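Local atomic coordinates of DR2417 (Deinococcus radiodurans, PDB entry 4XWW), a protein that probably degrades and matures RNA as a metal-dependent 5'-3' exonuclease, possibly with endonuclease activity as well, and binds RNA directly. Residues E87-A98 with L114-L124; R237-F245 with D303-Q314. All coordinates share one frame; numbering follows the deposited sequence. Where two conformers were deposited one is given.

Interaction 1 of 2, residues E87-A98 with L114-L124. With ZN (zinc ion), chain F; nucleotides of chain C.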
# COMPACT_ATOMS: atom_id res chain seq x y z
N GLU A 87 -2.07 -4.10 21.00
CA GLU A 87 -2.97 -2.97 20.86
C GLU A 87 -4.29 -3.32 20.20
O GLU A 87 -5.28 -2.67 20.48
CB GLU A 87 -2.30 -1.84 20.07
CG GLU A 87 -1.24 -1.09 20.88
CD GLU A 87 -1.80 -0.16 21.93
OE1 GLU A 87 -3.02 0.07 21.95
OE2 GLU A 87 -1.00 0.35 22.73
N ASP A 88 -4.33 -4.33 19.34
CA ASP A 88 -5.63 -4.68 18.76
C ASP A 88 -6.46 -5.58 19.68
O ASP A 88 -7.53 -6.06 19.30
CB ASP A 88 -5.46 -5.35 17.38
CG ASP A 88 -4.84 -6.72 17.47
OD1 ASP A 88 -3.85 -6.87 18.22
OD2 ASP A 88 -5.32 -7.62 16.75
N HIS A 89 -5.99 -5.76 20.92
CA HIS A 89 -6.81 -6.39 21.94
C HIS A 89 -7.01 -5.54 23.20
O HIS A 89 -7.99 -5.75 23.90
CB HIS A 89 -6.23 -7.76 22.32
CG HIS A 89 -6.16 -8.69 21.14
ND1 HIS A 89 -7.07 -9.72 20.96
CD2 HIS A 89 -5.34 -8.72 20.07
CE1 HIS A 89 -6.78 -10.36 19.84
NE2 HIS A 89 -5.74 -9.77 19.28
N ILE A 90 -6.13 -4.58 23.46
CA ILE A 90 -6.34 -3.72 24.63
C ILE A 90 -6.42 -2.23 24.37
O ILE A 90 -6.72 -1.45 25.28
CB ILE A 90 -5.23 -3.94 25.70
CG1 ILE A 90 -3.85 -3.60 25.15
CG2 ILE A 90 -5.24 -5.39 26.14
CD1 ILE A 90 -2.84 -3.32 26.22
N GLY A 91 -6.17 -1.81 23.13
CA GLY A 91 -6.05 -0.39 22.84
C GLY A 91 -7.31 0.44 22.97
O GLY A 91 -7.24 1.66 23.12
N GLY A 92 -8.47 -0.21 22.90
CA GLY A 92 -9.73 0.48 23.07
C GLY A 92 -10.24 0.58 24.50
O GLY A 92 -11.23 1.23 24.76
N LEU A 93 -9.56 -0.08 25.44
CA LEU A 93 -10.07 -0.15 26.81
C LEU A 93 -10.23 1.21 27.53
O LEU A 93 -11.21 1.40 28.25
CB LEU A 93 -9.17 -1.09 27.64
CG LEU A 93 -9.25 -2.54 27.13
CD1 LEU A 93 -8.28 -3.46 27.85
CD2 LEU A 93 -10.68 -3.09 27.25
N PRO A 94 -9.30 2.17 27.33
CA PRO A 94 -9.52 3.50 27.93
C PRO A 94 -10.85 4.12 27.51
O PRO A 94 -11.57 4.69 28.33
CB PRO A 94 -8.35 4.32 27.39
CG PRO A 94 -7.30 3.34 27.11
CD PRO A 94 -8.00 2.11 26.64
N TYR A 95 -11.17 3.99 26.23
CA TYR A 95 -12.41 4.54 25.68
C TYR A 95 -13.64 3.76 26.14
O TYR A 95 -14.66 4.35 26.49
CB TYR A 95 -12.32 4.56 24.16
CG TYR A 95 -11.07 5.27 23.68
CD1 TYR A 95 -9.88 4.57 23.49
CD2 TYR A 95 -11.07 6.64 23.45
CE1 TYR A 95 -8.73 5.22 23.07
CE2 TYR A 95 -9.92 7.30 23.03
CZ TYR A 95 -8.76 6.58 22.84
OH TYR A 95 -7.61 7.22 22.42
N ILE A 96 -13.52 2.43 26.15
CA ILE A 96 -14.62 1.56 26.57
C ILE A 96 -14.85 1.61 28.09
O ILE A 96 -15.99 1.84 28.54
CB ILE A 96 -14.35 0.09 26.11
CG1 ILE A 96 -14.27 0.01 24.57
CG2 ILE A 96 -15.40 -0.87 26.71
CD1 ILE A 96 -13.62 -1.25 24.04
N PHE A 97 -13.80 1.43 28.90
CA PHE A 97 -13.98 1.37 30.36
C PHE A 97 -14.52 2.69 30.92
O PHE A 97 -15.24 2.69 31.92
CB PHE A 97 -12.68 1.01 31.08
CG PHE A 97 -12.27 -0.44 30.96
CD1 PHE A 97 -13.17 -1.41 30.52
CD2 PHE A 97 -10.98 -0.83 31.30
CE1 PHE A 97 -12.78 -2.74 30.41
CE2 PHE A 97 -10.58 -2.17 31.19
CZ PHE A 97 -11.49 -3.13 30.75
N ALA A 98 -14.19 3.82 30.29
CA ALA A 98 -14.65 5.12 30.80
C ALA A 98 -16.17 5.27 30.72
O ALA A 98 -16.76 6.05 31.47
CB ALA A 98 -13.98 6.26 30.04
N LEU A 114 0.57 -3.48 31.01
CA LEU A 114 0.37 -2.61 29.86
C LEU A 114 -0.96 -1.85 29.96
O LEU A 114 -1.01 -0.64 29.68
CB LEU A 114 0.45 -3.43 28.57
CG LEU A 114 1.83 -4.05 28.26
CD1 LEU A 114 1.76 -5.04 27.09
CD2 LEU A 114 2.86 -2.97 27.95
N VAL A 115 -2.01 -2.53 30.39
CA VAL A 115 -3.31 -1.88 30.53
C VAL A 115 -3.27 -0.85 31.65
O VAL A 115 -3.78 0.26 31.50
CB VAL A 115 -4.43 -2.92 30.79
CG1 VAL A 115 -5.70 -2.25 31.31
CG2 VAL A 115 -4.71 -3.69 29.50
N ARG A 116 -2.64 -1.21 32.77
CA ARG A 116 -2.53 -0.33 33.92
C ARG A 116 -1.87 0.99 33.53
O ARG A 116 -2.32 2.07 33.92
CB ARG A 116 -1.74 -1.02 35.05
CG ARG A 116 -2.06 -0.58 36.44
CD ARG A 116 -1.25 -1.41 37.46
NE ARG A 116 -1.94 -2.64 37.85
CZ ARG A 116 -1.50 -3.87 37.63
NH1 ARG A 116 -0.34 -4.08 37.02
NH2 ARG A 116 -2.22 -4.91 38.04
N GLU A 117 -0.79 0.90 32.75
CA GLU A 117 -0.09 2.09 32.29
C GLU A 117 -0.96 2.92 31.34
O GLU A 117 -0.98 4.15 31.40
CB GLU A 117 1.22 1.71 31.61
CG GLU A 117 2.19 2.85 31.49
CD GLU A 117 3.15 2.68 30.34
OE1 GLU A 117 3.59 3.71 29.79
OE2 GLU A 117 3.44 1.52 29.98
N LYS A 118 -1.67 2.22 30.47
CA LYS A 118 -2.58 2.84 29.52
C LYS A 118 -3.66 3.61 30.25
O LYS A 118 -3.93 4.77 29.93
CB LYS A 118 -3.19 1.75 28.62
CG LYS A 118 -3.87 2.23 27.35
CD LYS A 118 -4.26 1.05 26.45
CE LYS A 118 -3.08 0.57 25.59
NZ LYS A 118 -2.82 1.49 24.45
N LEU A 119 -4.28 2.98 31.24
CA LEU A 119 -5.33 3.62 32.01
C LEU A 119 -4.78 4.82 32.78
O LEU A 119 -5.46 5.83 32.93
CB LEU A 119 -5.99 2.62 32.97
CG LEU A 119 -6.65 1.45 32.23
CD1 LEU A 119 -7.19 0.41 33.21
CD2 LEU A 119 -7.75 1.94 31.32
N SER A 120 -3.55 4.69 33.27
CA SER A 120 -2.90 5.78 33.98
C SER A 120 -2.77 7.03 33.11
O SER A 120 -3.11 8.13 33.54
CB SER A 120 -1.53 5.35 34.49
OG SER A 120 -0.89 6.40 35.17
N GLU A 121 -2.28 6.85 31.88
CA GLU A 121 -2.14 7.95 30.92
C GLU A 121 -3.46 8.69 30.73
O GLU A 121 -3.48 9.90 30.49
CB GLU A 121 -1.66 7.44 29.55
CG GLU A 121 -0.35 6.67 29.57
CD GLU A 121 0.87 7.56 29.44
OE1 GLU A 121 0.71 8.75 29.11
OE2 GLU A 121 1.99 7.07 29.68
N PHE A 122 -4.56 7.94 30.83
CA PHE A 122 -5.88 8.50 30.60
C PHE A 122 -6.53 9.02 31.86
O PHE A 122 -7.59 9.62 31.80
CB PHE A 122 -6.79 7.46 29.94
CG PHE A 122 -6.76 7.52 28.45
CD1 PHE A 122 -5.61 7.19 27.76
CD2 PHE A 122 -7.88 7.92 27.74
CE1 PHE A 122 -5.58 7.25 26.38
CE2 PHE A 122 -7.86 7.98 26.37
CZ PHE A 122 -6.70 7.65 25.68
N GLY A 123 -5.90 8.77 33.01
CA GLY A 123 -6.44 9.22 34.28
C GLY A 123 -7.61 8.39 34.78
O GLY A 123 -8.28 8.77 35.73
N LEU A 124 -7.85 7.24 34.14
CA LEU A 124 -8.94 6.37 34.56
C LEU A 124 -8.62 5.67 35.88
O LEU A 124 -7.58 5.01 36.02
CB LEU A 124 -9.26 5.32 33.49
CG LEU A 124 -10.42 5.63 32.56
CD1 LEU A 124 -10.94 4.37 31.89
CD2 LEU A 124 -11.54 6.34 33.29
ZN ZN F . -4.65 -9.62 17.41
P U C 4 1.69 -3.84 19.59
OP1 U C 4 2.82 -4.49 20.28
OP2 U C 4 0.30 -4.17 19.98
O5' U C 4 1.93 -2.27 19.73
C5' U C 4 1.24 -1.33 18.89
C4' U C 4 2.15 -0.86 17.77
O4' U C 4 1.32 -0.28 16.72
C3' U C 4 3.17 0.21 18.14
O3' U C 4 4.39 -0.36 18.59
C2' U C 4 3.24 1.04 16.86
O2' U C 4 3.98 0.44 15.82
C1' U C 4 1.78 1.02 16.43
N1 U C 4 0.94 1.97 17.18
C2 U C 4 0.60 3.16 16.55
O2 U C 4 0.97 3.44 15.42
N3 U C 4 -0.17 4.00 17.30
C4 U C 4 -0.64 3.79 18.58
O4 U C 4 -1.33 4.65 19.12
C5 U C 4 -0.25 2.54 19.16
C6 U C 4 0.51 1.70 18.45
P U C 3 -0.87 -8.43 15.68
OP1 U C 3 -0.23 -9.76 15.78
OP2 U C 3 -2.29 -8.26 16.05
O5' U C 3 0.02 -7.42 16.53
C5' U C 3 1.40 -7.20 16.20
C4' U C 3 1.73 -5.74 16.28
O4' U C 3 1.40 -5.10 15.01
C3' U C 3 0.96 -4.97 17.35
O3' U C 3 1.85 -4.08 18.03
C2' U C 3 -0.09 -4.20 16.56
O2' U C 3 -0.49 -2.99 17.18
C1' U C 3 0.66 -3.93 15.26
N1 U C 3 -0.24 -3.69 14.12
C2 U C 3 -0.01 -2.58 13.34
O2 U C 3 0.90 -1.80 13.55
N3 U C 3 -0.89 -2.41 12.30
C4 U C 3 -1.96 -3.22 11.97
O4 U C 3 -2.66 -2.94 11.00
C5 U C 3 -2.13 -4.35 12.83
C6 U C 3 -1.29 -4.54 13.85
O HOH W 1 -4.81 3.09 23.63
O HOH W 2 -2.81 -10.42 17.68

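Interaction 2 of 2, residues R237-F245 with D303-Q314. With nucleotides of chain C.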
# COMPACT_ATOMS: atom_id res chain seq x y z
N ARG A 237 30.73 -6.13 10.29
CA ARG A 237 32.03 -5.53 10.53
C ARG A 237 31.93 -4.29 11.41
O ARG A 237 32.87 -3.95 12.13
CB ARG A 237 32.69 -5.18 9.18
CG ARG A 237 34.11 -4.68 9.25
CD ARG A 237 34.60 -4.29 7.86
NE ARG A 237 35.92 -3.67 7.88
CZ ARG A 237 36.97 -4.11 7.19
NH1 ARG A 237 36.85 -5.19 6.43
NH2 ARG A 237 38.13 -3.47 7.27
N GLY A 238 30.78 -3.62 11.34
CA GLY A 238 30.65 -2.34 12.01
C GLY A 238 29.46 -2.30 12.96
O GLY A 238 29.08 -3.31 13.55
N ARG A 239 28.86 -1.12 13.10
CA ARG A 239 27.67 -0.96 13.95
C ARG A 239 26.48 -1.73 13.39
O ARG A 239 26.34 -1.91 12.17
CB ARG A 239 27.31 0.53 14.08
CG ARG A 239 28.35 1.38 14.74
CD ARG A 239 27.79 2.76 15.08
NE ARG A 239 27.35 3.45 13.87
CZ ARG A 239 26.98 4.73 13.82
NH1 ARG A 239 27.00 5.47 14.91
NH2 ARG A 239 26.59 5.26 12.67
N VAL A 240 25.60 -2.19 14.27
CA VAL A 240 24.35 -2.84 13.86
C VAL A 240 23.18 -2.07 14.45
O VAL A 240 23.16 -1.77 15.66
CB VAL A 240 24.28 -4.32 14.32
CG1 VAL A 240 22.93 -4.96 13.96
CG2 VAL A 240 25.44 -5.13 13.76
N PHE A 241 22.22 -1.76 13.59
CA PHE A 241 20.93 -1.23 13.99
C PHE A 241 19.88 -2.25 13.62
O PHE A 241 19.89 -2.80 12.52
CB PHE A 241 20.62 0.11 13.29
CG PHE A 241 21.63 1.19 13.54
CD1 PHE A 241 22.88 1.16 12.92
CD2 PHE A 241 21.33 2.27 14.36
CE1 PHE A 241 23.82 2.17 13.15
CE2 PHE A 241 22.25 3.28 14.58
CZ PHE A 241 23.50 3.23 13.98
N LEU A 242 18.97 -2.53 14.55
CA LEU A 242 17.93 -3.49 14.27
C LEU A 242 16.59 -2.91 14.72
O LEU A 242 16.52 -2.28 15.76
CB LEU A 242 18.21 -4.82 15.00
CG LEU A 242 17.19 -5.94 14.80
CD1 LEU A 242 17.91 -7.29 14.89
CD2 LEU A 242 16.07 -5.87 15.86
N THR A 243 15.54 -3.11 13.92
CA THR A 243 14.19 -2.71 14.30
C THR A 243 13.27 -3.89 14.25
O THR A 243 13.44 -4.81 13.45
CB THR A 243 13.63 -1.58 13.39
OG1 THR A 243 12.37 -1.12 13.89
CG2 THR A 243 13.44 -2.07 11.95
N THR A 244 12.30 -3.91 15.18
CA THR A 244 11.28 -4.92 15.23
C THR A 244 10.14 -4.25 16.00
O THR A 244 10.26 -3.09 16.38
CB THR A 244 11.81 -6.20 15.91
OG1 THR A 244 10.88 -7.27 15.76
CG2 THR A 244 12.08 -5.93 17.38
N PHE A 245 9.02 -4.94 16.22
CA PHE A 245 7.97 -4.37 17.07
C PHE A 245 8.51 -4.21 18.49
O PHE A 245 9.17 -5.12 18.98
CB PHE A 245 6.72 -5.27 17.10
CG PHE A 245 6.29 -5.76 15.74
CD1 PHE A 245 5.87 -4.87 14.77
CD2 PHE A 245 6.30 -7.12 15.44
CE1 PHE A 245 5.48 -5.33 13.52
CE2 PHE A 245 5.91 -7.58 14.20
CZ PHE A 245 5.50 -6.68 13.23
N ASP A 303 32.98 0.50 16.69
CA ASP A 303 31.76 0.23 15.92
C ASP A 303 31.24 -1.20 16.10
O ASP A 303 30.04 -1.43 16.31
CB ASP A 303 32.01 0.51 14.43
CG ASP A 303 32.09 2.01 14.12
OD1 ASP A 303 31.76 2.82 15.01
OD2 ASP A 303 32.51 2.36 12.98
N GLN A 304 32.15 -2.18 16.06
CA GLN A 304 31.71 -3.58 16.09
C GLN A 304 31.23 -4.03 17.47
O GLN A 304 30.81 -5.17 17.66
CB GLN A 304 32.83 -4.49 15.59
CG GLN A 304 34.09 -4.44 16.45
CD GLN A 304 35.13 -3.42 15.98
OE1 GLN A 304 34.80 -2.31 15.55
NE2 GLN A 304 36.40 -3.79 16.08
N GLN A 305 31.27 -3.12 18.44
CA GLN A 305 30.81 -3.41 19.80
C GLN A 305 29.41 -2.86 20.07
O GLN A 305 28.95 -2.84 21.22
CB GLN A 305 31.77 -2.83 20.83
CG GLN A 305 33.21 -3.27 20.67
CD GLN A 305 34.09 -2.71 21.76
OE1 GLN A 305 34.44 -1.53 21.76
NE2 GLN A 305 34.44 -3.56 22.72
N VAL A 306 28.74 -2.40 19.03
CA VAL A 306 27.53 -1.63 19.24
C VAL A 306 26.29 -2.22 18.55
O VAL A 306 26.34 -2.59 17.38
CB VAL A 306 27.75 -0.19 18.76
CG1 VAL A 306 26.49 0.61 18.86
CG2 VAL A 306 28.86 0.47 19.59
N LEU A 307 25.20 -2.35 19.30
CA LEU A 307 23.93 -2.74 18.69
C LEU A 307 22.80 -1.82 19.17
O LEU A 307 22.58 -1.64 20.37
CB LEU A 307 23.61 -4.21 19.02
CG LEU A 307 22.52 -4.82 18.13
CD1 LEU A 307 22.77 -6.30 17.94
CD2 LEU A 307 21.16 -4.62 18.75
N PHE A 308 22.08 -1.23 18.22
CA PHE A 308 20.93 -0.39 18.51
C PHE A 308 19.66 -1.18 18.20
O PHE A 308 19.49 -1.66 17.08
CB PHE A 308 20.93 0.88 17.65
CG PHE A 308 22.04 1.84 17.96
CD1 PHE A 308 23.26 1.74 17.31
CD2 PHE A 308 21.84 2.88 18.85
CE1 PHE A 308 24.28 2.66 17.58
CE2 PHE A 308 22.84 3.78 19.12
CZ PHE A 308 24.06 3.67 18.49
N VAL A 309 18.76 -1.29 19.18
CA VAL A 309 17.44 -1.87 18.95
C VAL A 309 16.48 -0.69 18.90
O VAL A 309 16.38 0.05 19.86
CB VAL A 309 17.04 -2.87 20.05
CG1 VAL A 309 15.68 -3.47 19.76
CG2 VAL A 309 18.08 -3.96 20.18
N CYS A 310 15.83 -0.49 17.74
CA CYS A 310 15.15 0.77 17.40
C CYS A 310 13.66 0.62 17.04
O CYS A 310 13.27 -0.37 16.44
CB CYS A 310 15.82 1.43 16.19
SG CYS A 310 17.63 1.63 16.22
N THR A 311 12.86 1.63 17.36
CA THR A 311 11.49 1.73 16.89
C THR A 311 11.45 2.05 15.40
O THR A 311 12.41 2.59 14.86
CB THR A 311 10.75 2.82 17.64
OG1 THR A 311 11.51 4.04 17.57
CG2 THR A 311 10.56 2.44 19.12
N GLY A 312 10.32 1.75 14.77
CA GLY A 312 10.12 2.15 13.39
C GLY A 312 9.98 1.05 12.37
O GLY A 312 10.11 1.32 11.18
N SER A 313 9.66 -0.16 12.81
CA SER A 313 9.68 -1.33 11.92
C SER A 313 8.65 -1.25 10.79
O SER A 313 8.79 -1.91 9.77
CB SER A 313 9.46 -2.61 12.73
OG SER A 313 8.11 -2.75 13.10
N GLN A 314 7.64 -0.40 10.97
CA GLN A 314 6.59 -0.26 9.96
C GLN A 314 6.74 1.01 9.14
O GLN A 314 5.80 1.47 8.51
CB GLN A 314 5.21 -0.31 10.62
CG GLN A 314 4.82 -1.70 11.11
CD GLN A 314 4.92 -2.75 10.01
OE1 GLN A 314 4.22 -2.67 9.00
NE2 GLN A 314 5.79 -3.74 10.21
P U C 6 8.78 5.91 18.71
OP1 U C 6 10.22 6.14 18.40
OP2 U C 6 8.38 5.15 19.93
O5' U C 6 8.07 7.34 18.83
C5' U C 6 8.04 8.25 17.74
C4' U C 6 7.11 9.40 18.02
O4' U C 6 5.75 8.90 18.15
C3' U C 6 7.36 10.14 19.32
O3' U C 6 8.40 11.09 19.23
C2' U C 6 6.00 10.74 19.64
O2' U C 6 5.75 11.88 18.83
C1' U C 6 5.07 9.62 19.17
N1 U C 6 4.73 8.68 20.27
C2 U C 6 3.65 9.00 21.07
O2 U C 6 2.97 10.00 20.89
N3 U C 6 3.38 8.11 22.08
C4 U C 6 4.07 6.95 22.38
O4 U C 6 3.70 6.25 23.32
C5 U C 6 5.18 6.69 21.51
C6 U C 6 5.46 7.54 20.52
P U C 5 5.79 0.01 17.90
OP1 U C 5 5.75 -0.48 16.50
OP2 U C 5 6.88 -0.41 18.80
O5' U C 5 5.78 1.60 17.86
C5' U C 5 6.89 2.31 17.28
C4' U C 5 6.44 3.62 16.69
O4' U C 5 4.99 3.64 16.55
C3' U C 5 6.73 4.85 17.53
O3' U C 5 8.09 5.26 17.45
C2' U C 5 5.75 5.85 16.93
O2' U C 5 6.19 6.36 15.68
C1' U C 5 4.52 4.97 16.73
N1 U C 5 3.62 5.00 17.89
C2 U C 5 2.74 6.06 17.98
O2 U C 5 2.66 6.93 17.13
N3 U C 5 1.94 6.04 19.09
C4 U C 5 1.93 5.12 20.11
O4 U C 5 1.14 5.25 21.04
C5 U C 5 2.89 4.06 19.95
C6 U C 5 3.68 4.04 18.87
O HOH W 3 9.03 -0.73 16.13

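Interaction 1 of 2, residues E87-A98 with L114-L124
Pro94 and Leu119 bring their backbones to 5.8 Å (CA to CA) where the short helix 93-97 crosses helix 114-122 at -67°. Both belong to the metallo-beta-lactamase fold, and residues 87-89 carry the end of its His-x-His-x-Asp-His metal motif: Asp88 OD2 and His89 NE2 bind a zinc ion that His403 also holds. Lys118 runs along the seam. Its CG packs on Pro94 CG and its CD lies 3.7 Å from Ile90 O; bends at chi3 (-83°) and chi4 then turn NZ into a salt bridge with Glu87: NZ lies 2.8 Å from OE2, on its syn lone pair, and makes a weak bond to OE1. A water joins NZ to Gly91 O. Glu87 meets the RNA through its backbone, the N donating an almost straight bond (172°) to OP2 of U4 of chain C. On the apolar side of the crossing, Val115 CG2 packs against Ile90 CD1 and Leu93 CD1. At the far end Leu124, just past the Schellman motif at Gly123, packs CD1 on Phe97 CB. Phe122 sends its edge toward the face of Tyr95 in a T-shaped stack, while its own face takes a CH-pi contact from Pro94 CB, 3.6 Å above the ring centre.

Interaction 2 of 2, residues R237-F245 with D303-Q314
Phe241 and Phe308 run alongside each other on one face of a sheet, leaving paired parallel strands in the same direction. From Phe241 CB, chi1 (-58°) sets CG anti to the carbonyl carbon: CG stands 4.1 Å from Phe308 CD1, CD2 meets Phe308 CB and has Cys310 SG near the ring plane, CE2 comes to 3.3 Å from Phe308 CD1, and CZ, at the tip, touches Phe308 CD1 and CE1 and also sits over the centre of the Arg239 guanidinium. The planes are only 6° apart, but the centroids are offset, leaving little ring over ring. The guanidinium has its salt bridge with Asp338, whereas Asp303, whose CB and OD1 pack against Arg239 CG, pairs with Arg335. Strands 240-243 and 306-310 are neighbours in the five-stranded parallel sheet of the beta-CASP domain, and their ladder alternates donors: Val240 N to Val306 O, Phe308 N to Val240 O, Leu242 N to Phe308 O at 2.7 Å, and Cys310 N to Leu242 O. On the other face Val240 CG1 packs against Leu307 CG, and helix 249-261 covers Leu242 and Leu307. Beyond the ladder Thr243 OG1, anti to its own N, donates to Cys310 O at 2.8 Å from above the carbonyl plane. After strand 306-310, Thr311 reaches the RNA, its OG1 donating to OP1 of U6 of chain C at 2.6 Å, and the chain turns at Gly312. A water accepts from Gly312 N and lies in bonding distance of Thr244 O. UMP-binding Phe245 packs on an RNA sugar, its CD1 3.5 Å from Ser313 OG.

Along the chain both segments of interaction 1 precede those of interaction 2, and the two lie in different domains: helices of the metallo-beta-lactamase domain in the first, neighbouring strands of the parallel beta-CASP sheet in the second. Their centres are 30 Å apart and their nearest atoms about 10 Å, without touching. Helix 271-282, from the chain between 245 and 303, packs on Glu87 and Leu114 and so brings the beta-CASP part against interaction 1. The same RNA strand spans both: U3 lies at the zinc by Asp88 and U4 at Glu87, U5 and U6 by the loop that follows strand 306-310, at Thr311. Both domains therefore line the path of the RNA to the metal site.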